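Local coordinates for probable hydrolase (Pseudomonas aeruginosa, PDB 3OM8), which probably acts as a hydrolase of the alpha/beta hydrolase fold, perhaps hydrolysing the lactone ring of 3-oxoadipate enol-lactone, at residues B[74-79]-B[104-109]; B[128-133]-B[193-198]; B[212-217]-B[258-263]; B[27-32]-B[93-98]; B[142-147]-B[183-188]. One frame throughout, in Å; residues are numbered along the deposited sequence.

Interaction 1 (B[74-79]-B[104-109]); sequences YTLARL and GIVGQW
A77 and W109 face each other with their CA atoms 7.2 Å apart, and those of L79 and V106, two residues on in one helix and three back in the other, lie 6.6 Å apart, so the first turn of helix 76-90 rests against the middle of helix 102-113. The indole of W109 is the main surface offered by the second helix. Its CG lies anti to the backbone N (chi1 -170°), which lays the ring against the start of helix 76-90. There the main chain of A77 covers one face toward the rim: A77 CA is 3.5 Å from W109 CE2, and A77 O also lies on that face, near CH2. The pyrrole end is met obliquely by L76, whose CG is 3.7 Å from W109 CD1; the two side chains slide past each other in opposite directions. L76 then forks onto a second partner: its CD1 reaches I105 CG2 at 3.7 Å and CD2 touches the same methyl, the two side chains crossing at about a right angle. L79 closes the far end, where its CB sits 4.0 Å from V106 CG2. The helix start is fixed by T75 at the N-cap, whose OG1 accepts from R78 N at 3.1 Å. This is alpha/beta hydrolase helix packing: helix 102-113 follows the probable nucleophile elbow, which V106 touches, and a MES molecule bound near L76 may mark a pocket. Beyond the pair, helix 185-196 touches L79 through A194, T198 in the following loop meets L76, and F97 of strand 95-100 packs against V106 and G107.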
# COMPACT_ATOMS: atom_id res chain seq x y z
N TYR B 74 -30.48 -9.35 8.97
CA TYR B 74 -30.12 -9.89 7.66
C TYR B 74 -28.88 -10.75 7.86
O TYR B 74 -28.03 -10.42 8.67
CB TYR B 74 -29.76 -8.77 6.69
CG TYR B 74 -30.79 -7.67 6.55
CD1 TYR B 74 -32.12 -7.89 6.84
CD2 TYR B 74 -30.41 -6.42 6.08
CE1 TYR B 74 -33.06 -6.87 6.69
CE2 TYR B 74 -31.32 -5.41 5.93
CZ TYR B 74 -32.64 -5.63 6.24
OH TYR B 74 -33.54 -4.60 6.09
N THR B 75 -28.79 -11.87 7.15
CA THR B 75 -27.55 -12.63 7.10
C THR B 75 -26.70 -12.18 5.91
O THR B 75 -27.22 -11.65 4.92
CB THR B 75 -27.79 -14.12 6.93
OG1 THR B 75 -28.37 -14.36 5.64
CG2 THR B 75 -28.74 -14.63 8.02
N LEU B 76 -25.38 -12.39 6.00
CA LEU B 76 -24.49 -12.08 4.88
C LEU B 76 -24.94 -12.85 3.64
O LEU B 76 -25.03 -12.29 2.55
CB LEU B 76 -23.04 -12.42 5.24
CG LEU B 76 -21.99 -12.09 4.18
CD1 LEU B 76 -22.11 -10.63 3.73
CD2 LEU B 76 -20.58 -12.39 4.70
N ALA B 77 -25.23 -14.13 3.84
CA ALA B 77 -25.60 -15.02 2.74
C ALA B 77 -26.79 -14.48 1.96
O ALA B 77 -26.84 -14.58 0.74
CB ALA B 77 -25.91 -16.41 3.29
N ARG B 78 -27.75 -13.91 2.68
CA ARG B 78 -28.94 -13.33 2.07
C ARG B 78 -28.59 -12.10 1.24
O ARG B 78 -29.15 -11.89 0.17
CB ARG B 78 -29.98 -12.97 3.13
CG ARG B 78 -31.28 -12.41 2.58
CD ARG B 78 -31.99 -13.40 1.65
NE ARG B 78 -31.94 -12.95 0.26
CZ ARG B 78 -32.50 -13.58 -0.76
NH1 ARG B 78 -32.39 -13.07 -1.98
NH2 ARG B 78 -33.17 -14.71 -0.58
N LEU B 79 -27.68 -11.27 1.75
CA LEU B 79 -27.23 -10.09 1.00
C LEU B 79 -26.47 -10.49 -0.28
O LEU B 79 -26.51 -9.78 -1.29
CB LEU B 79 -26.35 -9.20 1.88
CG LEU B 79 -26.96 -8.66 3.17
CD1 LEU B 79 -25.95 -7.78 3.90
CD2 LEU B 79 -28.24 -7.88 2.87
N GLY B 104 -18.30 -4.59 0.05
CA GLY B 104 -17.06 -5.35 -0.06
C GLY B 104 -17.14 -6.70 0.64
O GLY B 104 -16.51 -7.67 0.21
N ILE B 105 -17.94 -6.75 1.71
CA ILE B 105 -18.16 -7.99 2.45
C ILE B 105 -19.03 -8.92 1.61
O ILE B 105 -18.77 -10.12 1.50
CB ILE B 105 -18.82 -7.74 3.83
CG1 ILE B 105 -18.04 -6.71 4.66
CG2 ILE B 105 -18.91 -9.04 4.61
CD1 ILE B 105 -18.62 -6.52 6.09
N VAL B 106 -20.06 -8.35 0.98
CA VAL B 106 -20.83 -9.10 -0.00
C VAL B 106 -19.90 -9.65 -1.09
O VAL B 106 -20.03 -10.79 -1.52
CB VAL B 106 -21.94 -8.23 -0.62
CG1 VAL B 106 -22.69 -9.02 -1.68
CG2 VAL B 106 -22.91 -7.76 0.47
N GLY B 107 -18.95 -8.82 -1.53
CA GLY B 107 -17.98 -9.25 -2.52
C GLY B 107 -17.21 -10.48 -2.09
O GLY B 107 -17.11 -11.45 -2.84
N GLN B 108 -16.65 -10.45 -0.89
CA GLN B 108 -15.88 -11.58 -0.40
C GLN B 108 -16.74 -12.84 -0.34
O GLN B 108 -16.28 -13.94 -0.67
CB GLN B 108 -15.29 -11.28 0.97
CG GLN B 108 -14.28 -10.14 0.97
CD GLN B 108 -14.08 -9.57 2.35
OE1 GLN B 108 -13.47 -10.20 3.21
NE2 GLN B 108 -14.61 -8.37 2.58
N TRP B 109 -18.00 -12.67 0.08
CA TRP B 109 -18.96 -13.78 0.15
C TRP B 109 -19.23 -14.38 -1.23
O TRP B 109 -19.22 -15.60 -1.39
CB TRP B 109 -20.28 -13.33 0.79
CG TRP B 109 -21.21 -14.48 1.09
CD1 TRP B 109 -21.29 -15.17 2.26
CD2 TRP B 109 -22.16 -15.09 0.20
NE1 TRP B 109 -22.24 -16.16 2.16
CE2 TRP B 109 -22.79 -16.13 0.91
CE3 TRP B 109 -22.55 -14.84 -1.12
CZ2 TRP B 109 -23.78 -16.93 0.34
CZ3 TRP B 109 -23.53 -15.64 -1.69
CH2 TRP B 109 -24.14 -16.67 -0.96

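Interaction 2 (B[128-133]-B[193-198]); sequences AWLGPA and AAVRDT
A133 CB lies 3.5 Å from R196 CG where the helix that ends at R196 passes the loop 128-133. From CB the chain of R196 extends anti to the backbone N (chi1 179°), which carries CG to the methyl of A133 and close to A133 O. Beyond CD it bends at chi3 and turns back to its neighbour in sequence. NE donates to D197 OD1 at 2.8 Å, approaching from above the carboxylate plane, while NH2 reaches OD2 on its syn side at 3.3 Å: a side-on salt bridge, with CB of A193 over one face of the guanidinium. The remaining nitrogen, NH1, pairs with D137 of helix 134-145. These segments bound the largely helical region between strands 118-124 and 211-216, the place where alpha/beta hydrolases commonly carry a cap. A single water bridges the two backbones, accepting from L130 N at 2.8 Å and donating to V195 O and, at 2.6 Å, to T198 O. T198 O also lies near the plane of the W129 indole, 3.5 Å from CD1 at its edge. Beside it, L130 CD1 packs on V195 CG1 at 3.8 Å, and T198 OG1 donates to A194 O at 2.7 Å.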
# COMPACT_ATOMS: atom_id res chain seq x y z
N ALA B 128 -12.69 -8.23 6.44
CA ALA B 128 -13.14 -9.61 6.55
C ALA B 128 -13.66 -9.90 7.96
O ALA B 128 -14.19 -10.98 8.21
CB ALA B 128 -12.01 -10.56 6.21
N TRP B 129 -13.51 -8.95 8.87
CA TRP B 129 -13.94 -9.15 10.24
C TRP B 129 -13.94 -7.85 11.02
O TRP B 129 -12.88 -7.25 11.23
CB TRP B 129 -13.08 -10.19 10.95
CG TRP B 129 -13.32 -10.29 12.43
CD1 TRP B 129 -14.39 -10.87 13.05
CD2 TRP B 129 -12.47 -9.79 13.48
NE1 TRP B 129 -14.26 -10.77 14.42
CE2 TRP B 129 -13.09 -10.11 14.70
CE3 TRP B 129 -11.25 -9.11 13.50
CZ2 TRP B 129 -12.52 -9.77 15.94
CZ3 TRP B 129 -10.69 -8.78 14.72
CH2 TRP B 129 -11.33 -9.11 15.92
N LEU B 130 -15.12 -7.43 11.46
CA LEU B 130 -15.28 -6.15 12.14
C LEU B 130 -15.67 -6.30 13.62
O LEU B 130 -16.20 -5.36 14.22
CB LEU B 130 -16.29 -5.28 11.39
CG LEU B 130 -15.81 -4.84 10.00
CD1 LEU B 130 -16.92 -4.20 9.18
CD2 LEU B 130 -14.65 -3.89 10.14
N GLY B 131 -15.40 -7.47 14.20
CA GLY B 131 -15.64 -7.71 15.61
C GLY B 131 -14.79 -6.82 16.51
O GLY B 131 -13.98 -6.03 16.01
N PRO B 132 -14.96 -6.94 17.84
CA PRO B 132 -15.88 -7.85 18.54
C PRO B 132 -17.34 -7.58 18.18
O PRO B 132 -17.69 -6.44 17.85
CB PRO B 132 -15.63 -7.53 20.02
CG PRO B 132 -14.27 -6.90 20.05
CD PRO B 132 -14.20 -6.11 18.78
N ALA B 133 -18.18 -8.61 18.24
CA ALA B 133 -19.59 -8.47 17.85
C ALA B 133 -20.41 -7.52 18.74
O ALA B 133 -21.39 -6.92 18.28
CB ALA B 133 -20.26 -9.85 17.78
N ALA B 193 -26.42 -6.63 11.60
CA ALA B 193 -26.42 -8.02 12.03
C ALA B 193 -25.61 -8.90 11.07
O ALA B 193 -24.88 -9.79 11.49
CB ALA B 193 -27.85 -8.54 12.19
N ALA B 194 -25.76 -8.65 9.77
CA ALA B 194 -24.96 -9.33 8.76
C ALA B 194 -23.48 -9.12 9.10
O ALA B 194 -22.71 -10.07 9.16
CB ALA B 194 -25.27 -8.80 7.36
N VAL B 195 -23.12 -7.87 9.34
CA VAL B 195 -21.75 -7.51 9.70
C VAL B 195 -21.31 -8.20 10.99
O VAL B 195 -20.24 -8.79 11.06
CB VAL B 195 -21.61 -5.99 9.91
CG1 VAL B 195 -20.24 -5.67 10.42
CG2 VAL B 195 -21.90 -5.26 8.62
N ARG B 196 -22.15 -8.11 12.01
CA ARG B 196 -21.87 -8.72 13.31
C ARG B 196 -21.45 -10.19 13.20
O ARG B 196 -20.49 -10.61 13.84
CB ARG B 196 -23.09 -8.60 14.23
CG ARG B 196 -22.92 -9.22 15.60
CD ARG B 196 -24.29 -9.49 16.24
NE ARG B 196 -25.09 -10.35 15.38
CZ ARG B 196 -26.42 -10.36 15.32
NH1 ARG B 196 -27.14 -9.55 16.10
NH2 ARG B 196 -27.03 -11.18 14.48
N ASP B 197 -22.17 -10.95 12.38
CA ASP B 197 -21.95 -12.39 12.30
C ASP B 197 -20.79 -12.78 11.40
O ASP B 197 -20.50 -13.96 11.22
CB ASP B 197 -23.22 -13.09 11.81
CG ASP B 197 -24.39 -12.93 12.77
OD1 ASP B 197 -24.15 -12.62 13.96
OD2 ASP B 197 -25.55 -13.11 12.32
N THR B 198 -20.11 -11.79 10.84
CA THR B 198 -19.11 -12.06 9.82
C THR B 198 -17.68 -12.19 10.32
O THR B 198 -17.14 -11.26 10.93
CB THR B 198 -19.15 -10.97 8.74
OG1 THR B 198 -20.40 -11.05 8.04
CG2 THR B 198 -18.00 -11.16 7.76
O HOH W 1 -17.45 -8.90 12.01

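Interaction 3 (B[212-217]-B[258-263]); sequences LVIAGA and GAVLSF
L212 and F263 both carry CG anti to the backbone N: in F263 this torsion (chi1 173°) sets the ring against the strand, with L212 CB over its face, and in L212 it carries CG, and with it CD2, toward A259 O and F263 CB. The setting is a strand-helix layer of the alpha/beta hydrolase fold: strand 211-216 belongs to the central sheet, and helix 253-264 runs alongside it, the segments 212-216 and 258-263 being antiparallel (176°) with their axes 9.9 Å apart at closest approach. L212 CB stands over the centre of the F263 ring, 3.6 Å from the centroid and 7° off the normal, a CH-pi contact with the face. Farther out, L212 CD2 comes to 3.5 Å from A259 O on the preceding turn and also touches F263 CB. The next residue whose side chain starts toward the helix is I214, two positions on. Its CD1 fits against the same helix one turn earlier, 4.1 Å from V260 CG2, with the two side chains crossing at about a right angle, and 4.4 Å from A259 CB. F263 also touches P210 and R238. S262 packs on Y218 of a third subunit. At the ring's far end CZ of F263 lies 3.5 Å from L212 N.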
# COMPACT_ATOMS: atom_id res chain seq x y z
N LEU B 212 -8.43 -6.93 -6.39
CA LEU B 212 -7.81 -5.67 -6.02
C LEU B 212 -8.44 -5.16 -4.72
O LEU B 212 -9.66 -5.11 -4.60
CB LEU B 212 -8.01 -4.62 -7.11
CG LEU B 212 -7.64 -3.19 -6.73
CD1 LEU B 212 -6.13 -3.08 -6.47
CD2 LEU B 212 -8.06 -2.20 -7.82
N VAL B 213 -7.60 -4.78 -3.76
CA VAL B 213 -8.07 -4.19 -2.51
C VAL B 213 -7.66 -2.73 -2.41
O VAL B 213 -6.47 -2.40 -2.49
CB VAL B 213 -7.48 -4.92 -1.29
CG1 VAL B 213 -8.00 -4.28 -0.01
CG2 VAL B 213 -7.81 -6.39 -1.33
N ILE B 214 -8.65 -1.85 -2.24
CA ILE B 214 -8.41 -0.43 -2.01
C ILE B 214 -8.65 -0.12 -0.53
O ILE B 214 -9.68 -0.52 0.02
CB ILE B 214 -9.32 0.43 -2.89
CG1 ILE B 214 -9.11 0.07 -4.36
CG2 ILE B 214 -9.07 1.92 -2.64
CD1 ILE B 214 -10.00 0.81 -5.32
N ALA B 215 -7.71 0.56 0.11
CA ALA B 215 -7.83 0.89 1.53
C ALA B 215 -7.55 2.36 1.79
O ALA B 215 -6.85 3.01 1.01
CB ALA B 215 -6.91 0.02 2.37
N GLY B 216 -8.11 2.89 2.87
CA GLY B 216 -7.91 4.27 3.24
C GLY B 216 -6.99 4.32 4.44
O GLY B 216 -7.23 3.65 5.44
N ALA B 217 -5.92 5.11 4.35
CA ALA B 217 -4.94 5.16 5.42
C ALA B 217 -5.53 5.64 6.74
O ALA B 217 -5.05 5.28 7.81
CB ALA B 217 -3.77 6.05 5.02
N GLY B 258 -8.94 5.23 -11.59
CA GLY B 258 -7.73 4.77 -12.25
C GLY B 258 -7.37 3.37 -11.77
O GLY B 258 -7.14 2.47 -12.59
N ALA B 259 -7.35 3.21 -10.45
CA ALA B 259 -7.01 1.93 -9.84
C ALA B 259 -7.94 0.83 -10.31
O ALA B 259 -7.49 -0.25 -10.68
CB ALA B 259 -7.06 2.04 -8.33
N VAL B 260 -9.24 1.13 -10.31
CA VAL B 260 -10.26 0.16 -10.73
C VAL B 260 -10.13 -0.19 -12.21
O VAL B 260 -10.05 -1.36 -12.58
CB VAL B 260 -11.71 0.68 -10.44
CG1 VAL B 260 -12.74 -0.19 -11.13
CG2 VAL B 260 -11.98 0.74 -8.95
N LEU B 261 -10.13 0.84 -13.06
CA LEU B 261 -10.10 0.65 -14.51
C LEU B 261 -8.85 -0.08 -15.00
O LEU B 261 -8.92 -0.90 -15.93
CB LEU B 261 -10.26 2.00 -15.23
CG LEU B 261 -11.70 2.53 -15.14
CD1 LEU B 261 -11.86 3.90 -15.78
CD2 LEU B 261 -12.65 1.53 -15.78
N SER B 262 -7.71 0.19 -14.38
CA SER B 262 -6.47 -0.43 -14.82
C SER B 262 -6.48 -1.90 -14.45
O SER B 262 -6.03 -2.76 -15.22
CB SER B 262 -5.26 0.27 -14.21
OG SER B 262 -5.15 1.59 -14.71
N PHE B 263 -7.00 -2.17 -13.25
CA PHE B 263 -7.13 -3.54 -12.76
C PHE B 263 -8.07 -4.37 -13.63
O PHE B 263 -7.80 -5.53 -13.92
CB PHE B 263 -7.63 -3.54 -11.31
CG PHE B 263 -7.95 -4.91 -10.79
CD1 PHE B 263 -6.95 -5.84 -10.58
CD2 PHE B 263 -9.27 -5.26 -10.51
CE1 PHE B 263 -7.25 -7.11 -10.10
CE2 PHE B 263 -9.58 -6.52 -10.02
CZ PHE B 263 -8.58 -7.45 -9.81

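Interaction 4 (B[27-32]-B[93-98]); sequences KPLLAL and RRAHFL
L30 and H96 form the first of three parallel bridges between strands 29-33 and 95-100, followed by A31 with F97 and L32 with L98; the short axes diverge by 27°. Three backbone hydrogen bonds join the strands. H96 N donates to L29 O at 2.9 Å, A31 N to H96 O at 2.8 Å (177° at the hydrogen), and L98 N to A31 O at 2.8 Å (175°), the last nearly along the C=O axis. So H96 uses both its N and O on strand 29-33, and A31 uses both its own on strand 95-100. The carbonyls are supplemented by CA-H contacts: F97 CA adds to A31 O, L30 CA to H96 O, and L32 CA approaches L98 O at 3.1 Å. On strand 55-59, the backbone of L30 bonds with R55 and L57, that of L32 with L57. On the face bearing L30, H96, L32 and L98, L30 CD1 lies 3.6 Å from H96 CB, while L32 CD2 packs at 3.6 Å on L98 CB. The imidazole turns beyond this pairing, CG anti to its own carbonyl carbon, and its ND1 is satisfied by R120 N in strand 118-124. At the start of the pairing L29 CD1 meets A95 CB at 3.6 Å; on the face of A31 and F97, A31 O lies over the F97 ring. Parallel central strands such as these build the alpha/beta hydrolase sheet; the end of strand 95-100 enters a GxSxG sequence (from G99) consistent with a nucleophile elbow at S101.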
# COMPACT_ATOMS: atom_id res chain seq x y z
N LYS B 27 -21.12 -4.15 -23.71
CA LYS B 27 -19.91 -4.08 -22.91
C LYS B 27 -20.00 -5.01 -21.71
O LYS B 27 -21.09 -5.34 -21.26
CB LYS B 27 -19.62 -2.64 -22.50
CG LYS B 27 -19.04 -1.82 -23.65
CD LYS B 27 -18.94 -0.34 -23.32
CE LYS B 27 -18.47 0.44 -24.53
NZ LYS B 27 -18.64 1.91 -24.35
N PRO B 28 -18.85 -5.43 -21.18
CA PRO B 28 -18.78 -6.37 -20.05
C PRO B 28 -19.46 -5.80 -18.82
O PRO B 28 -19.40 -4.59 -18.59
CB PRO B 28 -17.28 -6.51 -19.80
CG PRO B 28 -16.63 -6.06 -21.08
CD PRO B 28 -17.52 -4.97 -21.59
N LEU B 29 -20.09 -6.66 -18.02
CA LEU B 29 -20.90 -6.22 -16.88
C LEU B 29 -20.04 -5.98 -15.64
O LEU B 29 -19.26 -6.84 -15.24
CB LEU B 29 -22.00 -7.25 -16.57
CG LEU B 29 -23.29 -6.87 -15.80
CD1 LEU B 29 -23.02 -6.63 -14.35
CD2 LEU B 29 -23.99 -5.67 -16.41
N LEU B 30 -20.19 -4.79 -15.06
CA LEU B 30 -19.57 -4.47 -13.78
C LEU B 30 -20.65 -4.12 -12.76
O LEU B 30 -21.40 -3.15 -12.95
CB LEU B 30 -18.59 -3.31 -13.93
CG LEU B 30 -18.10 -2.71 -12.60
CD1 LEU B 30 -17.38 -3.77 -11.77
CD2 LEU B 30 -17.21 -1.52 -12.84
N ALA B 31 -20.74 -4.90 -11.69
CA ALA B 31 -21.72 -4.67 -10.63
C ALA B 31 -21.11 -3.94 -9.44
O ALA B 31 -20.04 -4.30 -8.97
CB ALA B 31 -22.35 -5.99 -10.18
N LEU B 32 -21.80 -2.91 -8.97
CA LEU B 32 -21.37 -2.13 -7.82
C LEU B 32 -22.28 -2.41 -6.63
O LEU B 32 -23.49 -2.49 -6.78
CB LEU B 32 -21.41 -0.63 -8.15
CG LEU B 32 -20.67 -0.28 -9.44
CD1 LEU B 32 -20.60 1.23 -9.63
CD2 LEU B 32 -19.30 -0.87 -9.40
N ARG B 93 -24.33 -14.51 -16.80
CA ARG B 93 -23.62 -15.64 -16.22
C ARG B 93 -22.53 -15.17 -15.25
O ARG B 93 -22.27 -15.82 -14.24
CB ARG B 93 -23.01 -16.52 -17.31
CG ARG B 93 -22.30 -17.75 -16.78
CD ARG B 93 -23.20 -18.49 -15.81
NE ARG B 93 -22.54 -19.61 -15.14
CZ ARG B 93 -23.09 -20.31 -14.15
NH1 ARG B 93 -24.31 -20.01 -13.72
NH2 ARG B 93 -22.42 -21.31 -13.60
N ARG B 94 -21.92 -14.04 -15.55
CA ARG B 94 -20.70 -13.65 -14.85
C ARG B 94 -20.40 -12.16 -15.01
O ARG B 94 -20.57 -11.58 -16.08
CB ARG B 94 -19.54 -14.50 -15.36
CG ARG B 94 -18.24 -14.30 -14.63
CD ARG B 94 -17.16 -15.24 -15.15
NE ARG B 94 -16.73 -16.15 -14.10
CZ ARG B 94 -15.49 -16.60 -13.95
NH1 ARG B 94 -15.20 -17.42 -12.94
NH2 ARG B 94 -14.53 -16.21 -14.79
N ALA B 95 -19.94 -11.54 -13.93
CA ALA B 95 -19.73 -10.10 -13.92
C ALA B 95 -18.52 -9.75 -13.08
O ALA B 95 -18.09 -10.53 -12.24
CB ALA B 95 -20.97 -9.41 -13.35
N HIS B 96 -17.98 -8.56 -13.32
CA HIS B 96 -17.00 -8.02 -12.39
C HIS B 96 -17.79 -7.45 -11.22
O HIS B 96 -18.92 -7.01 -11.39
CB HIS B 96 -16.18 -6.90 -13.04
CG HIS B 96 -15.29 -7.37 -14.15
ND1 HIS B 96 -14.31 -8.32 -13.96
CD2 HIS B 96 -15.22 -7.01 -15.45
CE1 HIS B 96 -13.68 -8.53 -15.10
NE2 HIS B 96 -14.22 -7.74 -16.02
N PHE B 97 -17.19 -7.45 -10.04
CA PHE B 97 -17.85 -6.95 -8.86
C PHE B 97 -16.98 -5.95 -8.13
O PHE B 97 -15.84 -6.24 -7.81
CB PHE B 97 -18.20 -8.11 -7.91
CG PHE B 97 -19.07 -7.70 -6.73
CD1 PHE B 97 -20.44 -7.79 -6.80
CD2 PHE B 97 -18.49 -7.21 -5.57
CE1 PHE B 97 -21.23 -7.41 -5.72
CE2 PHE B 97 -19.27 -6.83 -4.49
CZ PHE B 97 -20.64 -6.93 -4.57
N LEU B 98 -17.53 -4.77 -7.87
CA LEU B 98 -16.89 -3.79 -7.00
C LEU B 98 -17.80 -3.44 -5.82
O LEU B 98 -18.91 -2.92 -6.02
CB LEU B 98 -16.55 -2.52 -7.79
CG LEU B 98 -16.26 -1.24 -7.00
CD1 LEU B 98 -15.31 -1.50 -5.85
CD2 LEU B 98 -15.67 -0.20 -7.93

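Interaction 5 (B[142-147]-B[183-188]); sequences AVLQAE and TNRHGL
R185 reaches across to three backbone carbonyls of segment 142-147 with the two terminal nitrogens of its guanidinium. NH1 donates to L144 O at 2.7 Å and to A146 O at 2.8 Å; NH2 shares A146 O at 3.0 Å and adds a longer bond to E147 O at 3.3 Å. A146 O is thus gripped end-on, its NH1 bond lying in the carbonyl plane on a lone pair. L144 O and E147 O sit in the guanidinium plane, yet are each met from well above their own carbonyl planes. V143 O lies over one face of the group. CG of R185 occupies the crowded position between the backbone N and the carbonyl carbon (chi1 69°), and a bend at chi3 swings the head onto the end of helix 134-145. Around this lies apolar packing, V143 CG2 meeting L188 CD1 at 3.7 Å and L144 CD2 the H186 ring obliquely at 4.0 Å from CE1. Farther out, N184 caps helix 185-196, OD1 accepting from H186 N at 2.8 Å (163°), and M149 touches both V143 and R185. A cation bonded to carbonyls beside the C-terminal end of a helix would probably be favoured by the helix dipole, so this contact pairs the positive charge with backbone oxygens of helix 134-145 and the residues after it.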
# COMPACT_ATOMS: atom_id res chain seq x y z
N ALA B 142 -29.65 0.63 19.70
CA ALA B 142 -29.67 2.09 19.67
C ALA B 142 -30.39 2.68 18.44
O ALA B 142 -31.12 3.65 18.57
CB ALA B 142 -28.23 2.65 19.75
N VAL B 143 -30.15 2.12 17.26
CA VAL B 143 -30.82 2.62 16.06
C VAL B 143 -32.33 2.34 16.10
O VAL B 143 -33.13 3.19 15.71
CB VAL B 143 -30.18 2.10 14.73
CG1 VAL B 143 -30.44 0.61 14.51
CG2 VAL B 143 -30.70 2.89 13.55
N LEU B 144 -32.73 1.17 16.59
CA LEU B 144 -34.16 0.84 16.72
C LEU B 144 -34.92 1.79 17.65
O LEU B 144 -36.10 2.07 17.43
CB LEU B 144 -34.35 -0.60 17.20
CG LEU B 144 -33.95 -1.70 16.21
CD1 LEU B 144 -34.07 -3.06 16.88
CD2 LEU B 144 -34.80 -1.63 14.96
N GLN B 145 -34.26 2.28 18.69
CA GLN B 145 -34.93 3.11 19.69
C GLN B 145 -34.89 4.60 19.39
O GLN B 145 -35.52 5.38 20.09
CB GLN B 145 -34.34 2.82 21.07
CG GLN B 145 -34.64 1.42 21.54
CD GLN B 145 -36.14 1.21 21.69
OE1 GLN B 145 -36.87 2.13 22.05
NE2 GLN B 145 -36.61 -0.01 21.40
N ALA B 146 -34.15 5.01 18.36
CA ALA B 146 -33.96 6.43 18.09
C ALA B 146 -35.25 7.15 17.74
O ALA B 146 -36.13 6.60 17.09
CB ALA B 146 -32.96 6.62 16.98
N GLU B 147 -35.36 8.41 18.17
CA GLU B 147 -36.48 9.23 17.73
C GLU B 147 -36.39 9.34 16.21
O GLU B 147 -37.30 8.91 15.50
CB GLU B 147 -36.46 10.61 18.39
CG GLU B 147 -37.79 11.07 18.95
CD GLU B 147 -38.10 10.46 20.32
OE1 GLU B 147 -37.20 10.47 21.19
OE2 GLU B 147 -39.23 9.97 20.53
N THR B 183 -32.72 6.62 5.44
CA THR B 183 -32.50 5.19 5.60
C THR B 183 -33.36 4.63 6.74
O THR B 183 -33.29 5.09 7.88
CB THR B 183 -31.02 4.84 5.82
OG1 THR B 183 -30.28 5.11 4.62
CG2 THR B 183 -30.87 3.36 6.14
N ASN B 184 -34.17 3.63 6.42
CA ASN B 184 -35.05 3.05 7.43
C ASN B 184 -34.24 2.28 8.47
O ASN B 184 -33.29 1.58 8.13
CB ASN B 184 -36.09 2.14 6.78
CG ASN B 184 -37.05 1.56 7.77
OD1 ASN B 184 -36.71 0.65 8.53
ND2 ASN B 184 -38.27 2.08 7.77
N ARG B 185 -34.63 2.42 9.73
CA ARG B 185 -33.84 1.89 10.83
C ARG B 185 -33.69 0.38 10.77
O ARG B 185 -32.77 -0.18 11.36
CB ARG B 185 -34.44 2.29 12.18
CG ARG B 185 -35.78 1.63 12.51
CD ARG B 185 -36.40 2.29 13.73
NE ARG B 185 -36.58 3.72 13.55
CZ ARG B 185 -36.67 4.60 14.54
NH1 ARG B 185 -36.60 4.18 15.80
NH2 ARG B 185 -36.83 5.89 14.29
N HIS B 186 -34.61 -0.29 10.07
CA HIS B 186 -34.55 -1.74 9.95
C HIS B 186 -33.51 -2.18 8.91
O HIS B 186 -32.93 -3.26 9.02
CB HIS B 186 -35.93 -2.32 9.64
CG HIS B 186 -36.91 -2.13 10.76
ND1 HIS B 186 -36.98 -2.98 11.84
CD2 HIS B 186 -37.83 -1.16 10.98
CE1 HIS B 186 -37.91 -2.55 12.67
NE2 HIS B 186 -38.43 -1.45 12.18
N GLY B 187 -33.28 -1.35 7.90
CA GLY B 187 -32.20 -1.59 6.95
C GLY B 187 -30.86 -1.57 7.67
O GLY B 187 -30.05 -2.49 7.52
N LEU B 188 -30.63 -0.52 8.45
CA LEU B 188 -29.44 -0.40 9.28
C LEU B 188 -29.30 -1.56 10.27
O LEU B 188 -28.26 -2.22 10.34
CB LEU B 188 -29.46 0.92 10.05
CG LEU B 188 -29.48 2.19 9.21
CD1 LEU B 188 -29.39 3.41 10.11
CD2 LEU B 188 -28.31 2.16 8.25

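Overall arrangement
From the N terminus, interaction 4 opens first, and its strand pair closes a loop holding helix 47-51, strand 55-59 and all of helix 76-90. Interaction 1 begins inside that loop and closes beyond it, so the two cross, and they also touch. Next, interaction 2 closes the helical region between 128 and 198, with interaction 5 nested inside it, both using helix 185-196. Interactions 1 and 2 also touch, through Q108 with A128 and Y74 with A194, while Y74 OH probably bonds to H186 O of interaction 5. Interaction 3 follows last, fastening the C-terminal helix to the sheet, where V260 meets L98 of interaction 4. Sheet, flanking helices and the helical region are so tied together.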